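Local structure of putative cyclohexadienyl dehydrogenase and ADH prephenate dehydrogenase (4WJI) at residues I12-D22 and H129-F140; F118-T127 and L139-P150. The protein probably catalyses the NAD(P)-dependent oxidative decarboxylation of prephenate to 4-hydroxyphenylpyruvate, a step of tyrosine biosynthesis. All blocks are in the same frame, centred on the assembly; numbering follows the deposited sequence.

Contact 1 (I12-D22 and H129-F140); sequences IGLIGSSIARD and HSGPDAGFAGLF. With NAP (NADP nicotinamide-adenine-dinucleotide phosphate), chain B.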
loop_
_atom_site.group_PDB
_atom_site.type_symbol
_atom_site.label_atom_id
_atom_site.label_comp_id
_atom_site.label_asym_id
_atom_site.label_seq_id
_atom_site.Cartn_x
_atom_site.Cartn_y
_atom_site.Cartn_z
ATOM N N ILE A 12 -19.681 -15.985 8.563
ATOM C CA ILE A 12 -19.991 -14.791 9.333
ATOM C C ILE A 12 -18.693 -14.111 9.782
ATOM O O ILE A 12 -18.610 -13.521 10.853
ATOM C CB ILE A 12 -20.991 -15.138 10.489
ATOM C CG1 ILE A 12 -21.754 -13.878 10.966
ATOM C CG2 ILE A 12 -20.329 -15.940 11.579
ATOM C CD1 ILE A 12 -22.779 -13.381 9.966
ATOM N N GLY A 13 -17.683 -14.127 8.900
ATOM C CA GLY A 13 -16.467 -13.397 9.147
ATOM C C GLY A 13 -16.565 -11.936 8.681
ATOM O O GLY A 13 -17.617 -11.305 8.792
ATOM N N LEU A 14 -15.465 -11.405 8.132
ATOM C CA LEU A 14 -15.473 -9.992 7.731
ATOM C C LEU A 14 -16.654 -9.679 6.816
ATOM O O LEU A 14 -17.427 -8.728 7.035
ATOM C CB LEU A 14 -14.195 -9.614 7.022
ATOM C CG LEU A 14 -14.182 -8.166 6.517
ATOM C CD1 LEU A 14 -14.062 -7.167 7.650
ATOM C CD2 LEU A 14 -13.024 -7.969 5.568
ATOM N N ILE A 15 -16.748 -10.442 5.732
ATOM C CA ILE A 15 -17.774 -10.117 4.711
ATOM C C ILE A 15 -19.173 -10.486 5.166
ATOM O O ILE A 15 -20.084 -9.671 5.091
ATOM C CB ILE A 15 -17.407 -10.732 3.338
ATOM C CG1 ILE A 15 -16.025 -10.198 2.881
ATOM C CG2 ILE A 15 -18.517 -10.483 2.334
ATOM C CD1 ILE A 15 -15.970 -8.717 2.685
ATOM N N GLY A 16 -19.332 -11.722 5.610
ATOM C CA GLY A 16 -20.660 -12.120 6.083
ATOM C C GLY A 16 -21.196 -11.266 7.219
ATOM O O GLY A 16 -22.398 -10.896 7.240
ATOM N N SER A 17 -20.323 -10.900 8.147
ATOM C CA SER A 17 -20.779 -10.067 9.271
ATOM C C SER A 17 -21.032 -8.603 8.892
ATOM O O SER A 17 -21.814 -7.903 9.560
ATOM C CB SER A 17 -19.838 -10.138 10.476
ATOM O OG SER A 17 -18.670 -9.385 10.278
ATOM N N SER A 18 -20.312 -8.114 7.881
ATOM C CA SER A 18 -20.555 -6.779 7.365
ATOM C C SER A 18 -21.917 -6.739 6.662
ATOM O O SER A 18 -22.715 -5.792 6.819
ATOM C CB SER A 18 -19.398 -6.311 6.470
ATOM O OG SER A 18 -18.226 -6.145 7.258
ATOM N N ILE A 19 -22.197 -7.796 5.903
ATOM C CA ILE A 19 -23.522 -7.931 5.256
ATOM C C ILE A 19 -24.609 -8.015 6.333
ATOM O O ILE A 19 -25.619 -7.321 6.261
ATOM C CB ILE A 19 -23.546 -9.142 4.323
ATOM C CG1 ILE A 19 -22.584 -8.914 3.142
ATOM C CG2 ILE A 19 -24.944 -9.437 3.877
ATOM C CD1 ILE A 19 -22.408 -10.110 2.257
ATOM N N ALA A 20 -24.380 -8.812 7.361
ATOM C CA ALA A 20 -25.361 -8.899 8.443
ATOM C C ALA A 20 -25.679 -7.533 9.077
ATOM O O ALA A 20 -26.833 -7.198 9.290
ATOM C CB ALA A 20 -24.910 -9.880 9.513
ATOM N N ARG A 21 -24.638 -6.739 9.334
ATOM C CA ARG A 21 -24.828 -5.446 9.968
ATOM C C ARG A 21 -25.584 -4.501 9.034
ATOM O O ARG A 21 -26.447 -3.750 9.507
ATOM C CB ARG A 21 -23.479 -4.862 10.403
ATOM C CG ARG A 21 -22.876 -5.540 11.628
ATOM C CD ARG A 21 -21.519 -4.974 11.942
ATOM N NE ARG A 21 -20.846 -5.527 13.132
ATOM C CZ ARG A 21 -20.011 -6.561 13.136
ATOM N NH1 ARG A 21 -19.851 -7.305 12.052
ATOM N NH2 ARG A 21 -19.347 -6.895 14.235
ATOM N N ASP A 22 -25.284 -4.535 7.748
ATOM C CA ASP A 22 -26.003 -3.696 6.793
ATOM C C ASP A 22 -27.484 -4.095 6.649
ATOM O O ASP A 22 -28.364 -3.215 6.531
ATOM C CB ASP A 22 -25.361 -3.740 5.412
ATOM C CG ASP A 22 -24.105 -2.976 5.330
ATOM O OD1 ASP A 22 -23.896 -2.014 6.135
ATOM O OD2 ASP A 22 -23.316 -3.314 4.393
ATOM N N HIS A 129 -8.524 -7.501 8.005
ATOM C CA HIS A 129 -8.959 -8.193 9.221
ATOM C C HIS A 129 -10.043 -9.237 8.913
ATOM O O HIS A 129 -10.707 -9.167 7.883
ATOM C CB HIS A 129 -9.452 -7.232 10.253
ATOM C CG HIS A 129 -8.406 -6.254 10.657
ATOM N ND1 HIS A 129 -7.247 -6.637 11.291
ATOM C CD2 HIS A 129 -8.329 -4.914 10.485
ATOM C CE1 HIS A 129 -6.504 -5.566 11.519
ATOM N NE2 HIS A 129 -7.140 -4.505 11.042
ATOM N N SER A 130 -10.173 -10.198 9.823
ATOM C CA SER A 130 -11.058 -11.349 9.642
ATOM C C SER A 130 -11.908 -11.611 10.873
ATOM O O SER A 130 -11.605 -11.117 11.974
ATOM C CB SER A 130 -10.245 -12.610 9.302
ATOM O OG SER A 130 -9.436 -12.449 8.167
ATOM N N GLY A 131 -12.984 -12.374 10.669
ATOM C CA GLY A 131 -13.896 -12.787 11.756
ATOM C C GLY A 131 -15.012 -11.786 12.009
ATOM O O GLY A 131 -14.996 -10.685 11.496
ATOM N N PRO A 132 -16.015 -12.187 12.823
ATOM C CA PRO A 132 -17.186 -11.378 13.017
ATOM C C PRO A 132 -16.957 -10.058 13.680
ATOM O O PRO A 132 -17.726 -9.123 13.444
ATOM C CB PRO A 132 -18.118 -12.262 13.827
ATOM C CG PRO A 132 -17.262 -13.284 14.481
ATOM C CD PRO A 132 -16.127 -13.483 13.496
ATOM N N ASP A 133 -15.935 -9.967 14.524
ATOM C CA ASP A 133 -15.667 -8.710 15.189
ATOM C C ASP A 133 -15.026 -7.681 14.253
ATOM O O ASP A 133 -15.007 -6.498 14.562
ATOM C CB ASP A 133 -14.828 -8.928 16.430
ATOM C CG ASP A 133 -15.610 -9.635 17.552
ATOM O OD1 ASP A 133 -16.391 -8.962 18.235
ATOM O OD2 ASP A 133 -15.451 -10.868 17.744
ATOM N N ALA A 134 -14.485 -8.130 13.114
ATOM C CA ALA A 134 -13.857 -7.245 12.136
ATOM C C ALA A 134 -14.861 -6.509 11.233
ATOM O O ALA A 134 -14.504 -5.498 10.633
ATOM C CB ALA A 134 -12.909 -8.039 11.246
ATOM N N GLY A 135 -16.081 -7.034 11.091
ATOM C CA GLY A 135 -17.044 -6.445 10.186
ATOM C C GLY A 135 -17.646 -5.159 10.742
ATOM O O GLY A 135 -17.545 -4.884 11.949
ATOM N N PHE A 136 -18.274 -4.401 9.855
ATOM C CA PHE A 136 -18.877 -3.117 10.203
ATOM C C PHE A 136 -19.902 -2.709 9.143
ATOM O O PHE A 136 -19.821 -3.144 7.997
ATOM C CB PHE A 136 -17.835 -2.020 10.457
ATOM C CG PHE A 136 -16.903 -1.765 9.288
ATOM C CD1 PHE A 136 -15.722 -2.482 9.153
ATOM C CD2 PHE A 136 -17.201 -0.794 8.338
ATOM C CE1 PHE A 136 -14.866 -2.244 8.079
ATOM C CE2 PHE A 136 -16.345 -0.531 7.272
ATOM C CZ PHE A 136 -15.172 -1.263 7.143
ATOM N N ALA A 137 -20.900 -1.933 9.557
ATOM C CA ALA A 137 -21.816 -1.312 8.631
ATOM C C ALA A 137 -21.110 -0.292 7.773
ATOM O O ALA A 137 -20.323 0.500 8.228
ATOM C CB ALA A 137 -22.988 -0.669 9.378
ATOM N N GLY A 138 -21.407 -0.318 6.500
ATOM C CA GLY A 138 -20.902 0.685 5.578
ATOM C C GLY A 138 -19.684 0.247 4.782
ATOM O O GLY A 138 -19.181 1.030 4.000
ATOM N N LEU A 139 -19.267 -1.023 4.913
ATOM C CA LEU A 139 -18.089 -1.498 4.153
ATOM C C LEU A 139 -18.263 -1.373 2.645
ATOM O O LEU A 139 -17.291 -1.170 1.923
ATOM C CB LEU A 139 -17.766 -2.940 4.540
ATOM C CG LEU A 139 -16.638 -3.641 3.779
ATOM C CD1 LEU A 139 -15.296 -3.002 3.998
ATOM C CD2 LEU A 139 -16.555 -5.116 4.165
ATOM N N PHE A 140 -19.496 -1.536 2.169
ATOM C CA PHE A 140 -19.771 -1.596 0.744
ATOM C C PHE A 140 -20.146 -0.267 0.124
ATOM O O PHE A 140 -20.369 -0.202 -1.075
ATOM C CB PHE A 140 -20.825 -2.677 0.490
ATOM C CG PHE A 140 -20.486 -3.959 1.168
ATOM C CD1 PHE A 140 -19.441 -4.746 0.694
ATOM C CD2 PHE A 140 -21.192 -4.405 2.258
ATOM C CE1 PHE A 140 -19.101 -5.942 1.345
ATOM C CE2 PHE A 140 -20.841 -5.569 2.919
ATOM C CZ PHE A 140 -19.832 -6.348 2.452
HETATM P PA NAP B . -13.185 -14.636 7.308
HETATM O O1A NAP B . -13.382 -13.349 8.013
HETATM O O2A NAP B . -11.992 -15.494 7.566
HETATM O O5B NAP B . -14.479 -15.545 7.585
HETATM C C5B NAP B . -14.483 -16.915 7.203
HETATM C C4B NAP B . -15.844 -17.572 7.428
HETATM O O4B NAP B . -15.848 -18.823 6.750
HETATM C C3B NAP B . -16.101 -17.911 8.886
HETATM O O3B NAP B . -17.492 -17.978 9.153
HETATM C C2B NAP B . -15.563 -19.313 9.007
HETATM O O2B NAP B . -16.211 -20.045 10.008
HETATM C C1B NAP B . -15.942 -19.894 7.672
HETATM N N9A NAP B . -15.146 -21.051 7.179
HETATM C C8A NAP B . -13.831 -21.147 7.068
HETATM N N7A NAP B . -13.422 -22.272 6.539
HETATM C C5A NAP B . -14.566 -22.970 6.294
HETATM C C6A NAP B . -14.810 -24.246 5.748
HETATM N N6A NAP B . -13.797 -25.039 5.348
HETATM N N1A NAP B . -16.067 -24.617 5.622
HETATM C C2A NAP B . -17.037 -23.809 6.015
HETATM N N3A NAP B . -16.911 -22.609 6.548
HETATM C C4A NAP B . -15.650 -22.217 6.680
HETATM O O3 NAP B . -13.311 -14.436 5.723
HETATM P PN NAP B . -13.920 -13.282 4.802
HETATM O O1N NAP B . -12.885 -12.279 4.707
HETATM O O2N NAP B . -15.262 -12.909 5.246
HETATM O O5D NAP B . -13.971 -14.015 3.365
HETATM C C5D NAP B . -15.060 -14.806 2.960
HETATM C C4D NAP B . -15.113 -14.818 1.435
HETATM O O4D NAP B . -15.165 -13.480 0.982
HETATM C C3D NAP B . -13.900 -15.417 0.791
HETATM O O3D NAP B . -14.288 -16.209 -0.319
HETATM C C2D NAP B . -13.078 -14.232 0.342
HETATM O O2D NAP B . -12.306 -14.575 -0.780
HETATM C C1D NAP B . -14.205 -13.268 -0.025
HETATM N N1N NAP B . -13.882 -11.837 0.086
HETATM C C2N NAP B . -13.050 -11.394 1.032
HETATM C C3N NAP B . -12.742 -10.059 1.137
HETATM C C7N NAP B . -11.787 -9.495 2.163
HETATM O O7N NAP B . -11.317 -8.405 1.981
HETATM N N7N NAP B . -11.517 -10.232 3.218
HETATM C C4N NAP B . -13.326 -9.193 0.251
HETATM C C5N NAP B . -14.196 -9.678 -0.691
HETATM C C6N NAP B . -14.450 -11.019 -0.790
HETATM P P2B NAP B . -15.494 -20.379 11.409
HETATM O O1X NAP B . -14.869 -19.109 11.882
HETATM O O2X NAP B . -16.633 -20.837 12.275
HETATM O O3X NAP B . -14.438 -21.446 11.194
HETATM O O HOH W 1 -22.262 -1.145 3.194
HETATM O O HOH W 2 -21.040 -3.343 5.622
#
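Gly13 and Gly131 bring their CA atoms to 3.7 Å across the glycine-rich strand-turn-helix of a Rossmann nucleotide-binding fold, a worked example of two backbones closing on one phosphate. Leu14 N and Gly131 N both donate to O1A of the NADP, while Ile15 N, at the start of helix 14-26, donates to O2N of the other phosphate. A side chain on Gly13 would run into the cofactor. Leu14 is the bump here: swinging CG away from its own amide (chi1 177°), it lays CD1 3.4 Å from Ala134 O and turns CD2 to His129 O. Gly135 supplies a second hollow, its bare CA leaving room for the hydroxyls of Ser17 and Ser18; a CB there would clash with both. Ser18 OG donates to Leu14 O and accepts from Phe136 N. Farther along, the edge of the Phe140 ring meets Asp22 OD2, and the Ile19 side chain crosses that of Phe140 at about a right angle, while Asp22 OD1 takes Gly138 N on its syn lone pair at 3.0 Å. Arg21 reaches out extended, Gly135 O lying over one guanidinium face, and grips Pro132 O end-on with NH1 (3.1 Å) and NH2 (2.9 Å), the oxygen only 2° out of the guanidinium plane.

Contact 2 (F118-T127 and L139-P150); sequences FVPGHPIAGT and LFRGRWCILTPP. With TYR (tyrosine), chain C; NAP (NADP nicotinamide-adenine-dinucleotide phosphate), chain B.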
loop_
_atom_site.group_PDB
_atom_site.type_symbol
_atom_site.label_atom_id
_atom_site.label_comp_id
_atom_site.label_asym_id
_atom_site.label_seq_id
_atom_site.Cartn_x
_atom_site.Cartn_y
_atom_site.Cartn_z
ATOM N N PHE A 118 -28.937 -19.430 -9.033
ATOM C CA PHE A 118 -27.539 -19.270 -8.586
ATOM C C PHE A 118 -26.980 -18.018 -9.232
ATOM O O PHE A 118 -26.777 -18.007 -10.469
ATOM C CB PHE A 118 -26.749 -20.526 -9.026
ATOM C CG PHE A 118 -25.311 -20.536 -8.635
ATOM C CD1 PHE A 118 -24.872 -19.989 -7.425
ATOM C CD2 PHE A 118 -24.386 -21.143 -9.450
ATOM C CE1 PHE A 118 -23.520 -20.023 -7.054
ATOM C CE2 PHE A 118 -23.048 -21.213 -9.082
ATOM C CZ PHE A 118 -22.611 -20.635 -7.884
ATOM N N VAL A 119 -26.710 -16.992 -8.426
ATOM C CA VAL A 119 -26.216 -15.702 -8.925
ATOM C C VAL A 119 -24.950 -15.341 -8.183
ATOM O O VAL A 119 -25.018 -14.768 -7.109
ATOM C CB VAL A 119 -27.237 -14.557 -8.739
ATOM C CG1 VAL A 119 -26.724 -13.313 -9.471
ATOM C CG2 VAL A 119 -28.614 -14.985 -9.256
ATOM N N PRO A 120 -23.806 -15.738 -8.706
ATOM C CA PRO A 120 -22.531 -15.503 -8.030
ATOM C C PRO A 120 -22.195 -14.018 -7.949
ATOM O O PRO A 120 -22.504 -13.295 -8.837
ATOM C CB PRO A 120 -21.519 -16.235 -8.919
ATOM C CG PRO A 120 -22.310 -17.201 -9.715
ATOM C CD PRO A 120 -23.627 -16.507 -9.950
ATOM N N GLY A 121 -21.554 -13.602 -6.876
ATOM C CA GLY A 121 -21.222 -12.223 -6.664
ATOM C C GLY A 121 -19.807 -12.093 -6.117
ATOM O O GLY A 121 -19.146 -13.066 -5.703
ATOM N N HIS A 122 -19.343 -10.871 -6.182
ATOM C CA HIS A 122 -18.077 -10.487 -5.567
ATOM C C HIS A 122 -18.077 -9.011 -5.164
ATOM O O HIS A 122 -17.946 -8.189 -6.012
ATOM C CB HIS A 122 -16.919 -10.763 -6.535
ATOM C CG HIS A 122 -15.566 -10.474 -5.969
ATOM N ND1 HIS A 122 -14.429 -10.489 -6.742
ATOM C CD2 HIS A 122 -15.163 -10.217 -4.705
ATOM C CE1 HIS A 122 -13.391 -10.224 -5.978
ATOM N NE2 HIS A 122 -13.805 -10.043 -4.741
ATOM N N PRO A 123 -18.188 -8.694 -3.870
ATOM C CA PRO A 123 -18.048 -7.293 -3.487
ATOM C C PRO A 123 -16.552 -6.883 -3.495
ATOM O O PRO A 123 -15.718 -7.536 -2.872
ATOM C CB PRO A 123 -18.646 -7.242 -2.074
ATOM C CG PRO A 123 -18.339 -8.625 -1.522
ATOM C CD PRO A 123 -18.459 -9.547 -2.698
ATOM N N ILE A 124 -16.268 -5.754 -4.159
ATOM C CA ILE A 124 -14.889 -5.254 -4.334
ATOM C C ILE A 124 -14.603 -4.331 -3.171
ATOM O O ILE A 124 -14.484 -3.124 -3.323
ATOM C CB ILE A 124 -14.699 -4.636 -5.711
ATOM C CG1 ILE A 124 -15.250 -5.540 -6.812
ATOM C CG2 ILE A 124 -13.248 -4.305 -5.931
ATOM C CD1 ILE A 124 -14.679 -6.956 -6.879
ATOM N N ALA A 125 -14.507 -4.920 -1.975
ATOM C CA ALA A 125 -14.446 -4.144 -0.743
ATOM C C ALA A 125 -13.926 -5.064 0.350
ATOM O O ALA A 125 -14.363 -6.198 0.476
ATOM C CB ALA A 125 -15.845 -3.669 -0.327
ATOM N N GLY A 126 -13.035 -4.567 1.197
ATOM C CA GLY A 126 -12.588 -5.338 2.347
ATOM C C GLY A 126 -11.512 -4.628 3.129
ATOM O O GLY A 126 -11.215 -3.495 2.883
ATOM N N THR A 127 -11.029 -5.317 4.161
ATOM C CA THR A 127 -9.932 -4.843 4.984
ATOM C C THR A 127 -8.997 -6.041 5.153
ATOM O O THR A 127 -9.272 -7.129 4.627
ATOM C CB THR A 127 -10.370 -4.363 6.370
ATOM O OG1 THR A 127 -10.720 -5.485 7.198
ATOM C CG2 THR A 127 -11.503 -3.336 6.325
ATOM N N LEU A 139 -19.267 -1.023 4.913
ATOM C CA LEU A 139 -18.089 -1.498 4.153
ATOM C C LEU A 139 -18.263 -1.373 2.645
ATOM O O LEU A 139 -17.291 -1.170 1.923
ATOM C CB LEU A 139 -17.766 -2.940 4.540
ATOM C CG LEU A 139 -16.638 -3.641 3.779
ATOM C CD1 LEU A 139 -15.296 -3.002 3.998
ATOM C CD2 LEU A 139 -16.555 -5.116 4.165
ATOM N N PHE A 140 -19.496 -1.536 2.169
ATOM C CA PHE A 140 -19.771 -1.596 0.744
ATOM C C PHE A 140 -20.146 -0.267 0.124
ATOM O O PHE A 140 -20.369 -0.202 -1.075
ATOM C CB PHE A 140 -20.825 -2.677 0.490
ATOM C CG PHE A 140 -20.486 -3.959 1.168
ATOM C CD1 PHE A 140 -19.441 -4.746 0.694
ATOM C CD2 PHE A 140 -21.192 -4.405 2.258
ATOM C CE1 PHE A 140 -19.101 -5.942 1.345
ATOM C CE2 PHE A 140 -20.841 -5.569 2.919
ATOM C CZ PHE A 140 -19.832 -6.348 2.452
ATOM N N ARG A 141 -20.229 0.794 0.932
ATOM C CA ARG A 141 -20.699 2.107 0.427
ATOM C C ARG A 141 -19.664 2.669 -0.525
ATOM O O ARG A 141 -18.496 2.800 -0.170
ATOM C CB ARG A 141 -20.874 3.060 1.610
ATOM C CG ARG A 141 -22.027 2.731 2.533
ATOM C CD ARG A 141 -22.235 3.756 3.677
ATOM N N GLY A 142 -20.091 3.059 -1.711
ATOM C CA GLY A 142 -19.227 3.626 -2.709
ATOM C C GLY A 142 -18.264 2.673 -3.375
ATOM O O GLY A 142 -17.321 3.125 -4.054
ATOM N N ARG A 143 -18.443 1.372 -3.155
ATOM C CA ARG A 143 -17.638 0.339 -3.749
ATOM C C ARG A 143 -18.413 -0.302 -4.913
ATOM O O ARG A 143 -19.625 -0.153 -5.024
ATOM C CB ARG A 143 -17.371 -0.727 -2.693
ATOM C CG ARG A 143 -16.634 -0.231 -1.478
ATOM C CD ARG A 143 -15.154 -0.292 -1.637
ATOM N NE ARG A 143 -14.628 0.821 -2.360
ATOM C CZ ARG A 143 -14.225 1.970 -1.794
ATOM N NH1 ARG A 143 -13.751 2.951 -2.529
ATOM N NH2 ARG A 143 -14.426 2.210 -0.533
ATOM N N TRP A 144 -17.708 -1.043 -5.744
ATOM C CA TRP A 144 -18.279 -1.851 -6.782
ATOM C C TRP A 144 -18.531 -3.274 -6.289
ATOM O O TRP A 144 -17.843 -3.761 -5.365
ATOM C CB TRP A 144 -17.333 -1.918 -8.029
ATOM C CG TRP A 144 -17.376 -0.668 -8.807
ATOM C CD1 TRP A 144 -16.570 0.435 -8.632
ATOM C CD2 TRP A 144 -18.257 -0.362 -9.841
ATOM N NE1 TRP A 144 -16.936 1.426 -9.501
ATOM C CE2 TRP A 144 -17.990 0.964 -10.243
ATOM C CE3 TRP A 144 -19.309 -1.055 -10.447
ATOM C CZ2 TRP A 144 -18.707 1.592 -11.240
ATOM C CZ3 TRP A 144 -20.019 -0.413 -11.435
ATOM C CH2 TRP A 144 -19.711 0.894 -11.821
ATOM N N CYS A 145 -19.540 -3.911 -6.896
ATOM C CA CYS A 145 -19.802 -5.346 -6.729
ATOM C C CYS A 145 -20.019 -5.929 -8.122
ATOM O O CYS A 145 -20.682 -5.308 -8.967
ATOM C CB CYS A 145 -21.008 -5.581 -5.843
ATOM S SG CYS A 145 -21.332 -7.344 -5.652
ATOM N N ILE A 146 -19.397 -7.077 -8.375
ATOM C CA ILE A 146 -19.490 -7.733 -9.673
ATOM C C ILE A 146 -20.333 -8.993 -9.529
ATOM O O ILE A 146 -20.049 -9.862 -8.702
ATOM C CB ILE A 146 -18.087 -8.092 -10.244
ATOM C CG1 ILE A 146 -17.197 -6.844 -10.409
ATOM C CG2 ILE A 146 -18.210 -8.852 -11.549
ATOM C CD1 ILE A 146 -15.742 -7.149 -10.670
ATOM N N LEU A 147 -21.366 -9.083 -10.344
ATOM C CA LEU A 147 -22.148 -10.320 -10.487
ATOM C C LEU A 147 -21.754 -11.070 -11.731
ATOM O O LEU A 147 -21.462 -10.456 -12.761
ATOM C CB LEU A 147 -23.638 -10.003 -10.526
ATOM C CG LEU A 147 -24.239 -9.183 -9.389
ATOM C CD1 LEU A 147 -25.747 -8.955 -9.570
ATOM C CD2 LEU A 147 -23.916 -9.824 -8.051
ATOM N N THR A 148 -21.757 -12.406 -11.649
ATOM C CA THR A 148 -21.328 -13.207 -12.817
ATOM C C THR A 148 -22.381 -14.336 -13.095
ATOM O O THR A 148 -22.084 -15.524 -12.979
ATOM C CB THR A 148 -19.884 -13.772 -12.668
ATOM O OG1 THR A 148 -19.844 -14.754 -11.625
ATOM C CG2 THR A 148 -18.909 -12.711 -12.337
ATOM N N PRO A 149 -23.650 -13.954 -13.413
ATOM C CA PRO A 149 -24.671 -14.992 -13.648
ATOM C C PRO A 149 -24.365 -15.842 -14.870
ATOM O O PRO A 149 -24.080 -15.304 -15.919
ATOM C CB PRO A 149 -25.948 -14.200 -13.901
ATOM C CG PRO A 149 -25.562 -12.799 -14.051
ATOM C CD PRO A 149 -24.148 -12.595 -13.679
ATOM N N PRO A 150 -24.434 -17.166 -14.729
ATOM C CA PRO A 150 -24.295 -18.011 -15.917
ATOM C C PRO A 150 -25.433 -17.735 -16.930
ATOM O O PRO A 150 -26.476 -17.233 -16.608
ATOM C CB PRO A 150 -24.343 -19.429 -15.336
ATOM C CG PRO A 150 -23.860 -19.290 -13.931
ATOM C CD PRO A 150 -24.350 -17.941 -13.475
HETATM N N TYR C . -8.845 -7.084 1.694
HETATM C CA TYR C . -8.371 -6.104 0.681
HETATM C C TYR C . -7.853 -4.873 1.374
HETATM O O TYR C . -7.852 -4.866 2.603
HETATM C CB TYR C . -9.489 -5.739 -0.303
HETATM C CG TYR C . -10.078 -6.913 -1.074
HETATM C CD1 TYR C . -9.432 -8.146 -1.176
HETATM C CD2 TYR C . -11.295 -6.778 -1.690
HETATM C CE1 TYR C . -9.994 -9.199 -1.877
HETATM C CE2 TYR C . -11.863 -7.792 -2.421
HETATM C CZ TYR C . -11.240 -9.009 -2.506
HETATM O OH TYR C . -11.820 -10.056 -3.174
HETATM O OXT TYR C . -7.454 -3.915 0.671
HETATM P PA NAP B . -13.185 -14.636 7.308
HETATM O O1A NAP B . -13.382 -13.349 8.013
HETATM O O2A NAP B . -11.992 -15.494 7.566
HETATM O O5B NAP B . -14.479 -15.545 7.585
HETATM C C5B NAP B . -14.483 -16.915 7.203
HETATM C C4B NAP B . -15.844 -17.572 7.428
HETATM O O4B NAP B . -15.848 -18.823 6.750
HETATM C C3B NAP B . -16.101 -17.911 8.886
HETATM O O3B NAP B . -17.492 -17.978 9.153
HETATM C C2B NAP B . -15.563 -19.313 9.007
HETATM O O2B NAP B . -16.211 -20.045 10.008
HETATM C C1B NAP B . -15.942 -19.894 7.672
HETATM N N9A NAP B . -15.146 -21.051 7.179
HETATM C C8A NAP B . -13.831 -21.147 7.068
HETATM N N7A NAP B . -13.422 -22.272 6.539
HETATM C C5A NAP B . -14.566 -22.970 6.294
HETATM C C6A NAP B . -14.810 -24.246 5.748
HETATM N N6A NAP B . -13.797 -25.039 5.348
HETATM N N1A NAP B . -16.067 -24.617 5.622
HETATM C C2A NAP B . -17.037 -23.809 6.015
HETATM N N3A NAP B . -16.911 -22.609 6.548
HETATM C C4A NAP B . -15.650 -22.217 6.680
HETATM O O3 NAP B . -13.311 -14.436 5.723
HETATM P PN NAP B . -13.920 -13.282 4.802
HETATM O O1N NAP B . -12.885 -12.279 4.707
HETATM O O2N NAP B . -15.262 -12.909 5.246
HETATM O O5D NAP B . -13.971 -14.015 3.365
HETATM C C5D NAP B . -15.060 -14.806 2.960
HETATM C C4D NAP B . -15.113 -14.818 1.435
HETATM O O4D NAP B . -15.165 -13.480 0.982
HETATM C C3D NAP B . -13.900 -15.417 0.791
HETATM O O3D NAP B . -14.288 -16.209 -0.319
HETATM C C2D NAP B . -13.078 -14.232 0.342
HETATM O O2D NAP B . -12.306 -14.575 -0.780
HETATM C C1D NAP B . -14.205 -13.268 -0.025
HETATM N N1N NAP B . -13.882 -11.837 0.086
HETATM C C2N NAP B . -13.050 -11.394 1.032
HETATM C C3N NAP B . -12.742 -10.059 1.137
HETATM C C7N NAP B . -11.787 -9.495 2.163
HETATM O O7N NAP B . -11.317 -8.405 1.981
HETATM N N7N NAP B . -11.517 -10.232 3.218
HETATM C C4N NAP B . -13.326 -9.193 0.251
HETATM C C5N NAP B . -14.196 -9.678 -0.691
HETATM C C6N NAP B . -14.450 -11.019 -0.790
HETATM P P2B NAP B . -15.494 -20.379 11.409
HETATM O O1X NAP B . -14.869 -19.109 11.882
HETATM O O2X NAP B . -16.633 -20.837 12.275
HETATM O O3X NAP B . -14.438 -21.446 11.194
HETATM O O HOH W 3 -14.917 -1.064 -5.000
#
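Ile124 sets its CD1 3.9 Å from Ile146 CD1 across the strands, and the same methyl lies over the centre of the His122 ring. Strands 121-123 and 144-147 run antiparallel, the local reversal in an otherwise parallel Rossmann sheet. Ile146 N donates to His122 O in a nearly straight bond (171°), the return bond from His122 N is weak, and Ile124 N reaches Trp144 O at 2.8 Å. Beyond the strand, Ala125 CB settles among Leu139 O, the Phe140 ring and Arg143 CD. The Pro123 ring lies alongside Phe140, with Pro123 CB 3.7 Å from Phe140 CE1. A water joins Ile124 O to Trp144 N and Arg143 NE, whose guanidinium also has Gln291 as partner. The imidazole of His122, carried away from its own amide nitrogen (chi1 -177°), hydrogen-bonds through NE2 to the OH of the bound tyrosine at 2.5 Å, either group able to donate, while ND1 is bonded to His180. Replacing His122 with an alanine would probably leave the ligand hydroxyl and His180 without this partner and bare the methyl of Ile124. Thr127 O accepts from the ligand's amino N, consistent with this segment holding tyrosine by both phenol and amino group, alongside Ser99 and Arg226.

Overall arrangement
From the N terminus, the chain leaves strand 4-10, passes the phosphate turn into helix 14-26, and builds most of the nucleotide-binding sheet before contact 1 closes a long loop by bringing 129-140 back against that helix. Contact 2 closes a much shorter one, pairing 118-127 with 139-150 so that 129-140 lies within the connection between two neighbouring strands. The two closures cross along the sequence, and they share Leu139 and Phe140. They also touch in space, where Leu14 CD2 packs against Thr127 and Ile15 CD1 against Ala125. Together they tie the first helix to the antiparallel strand pair around one NADP, with the tyrosine site beside it.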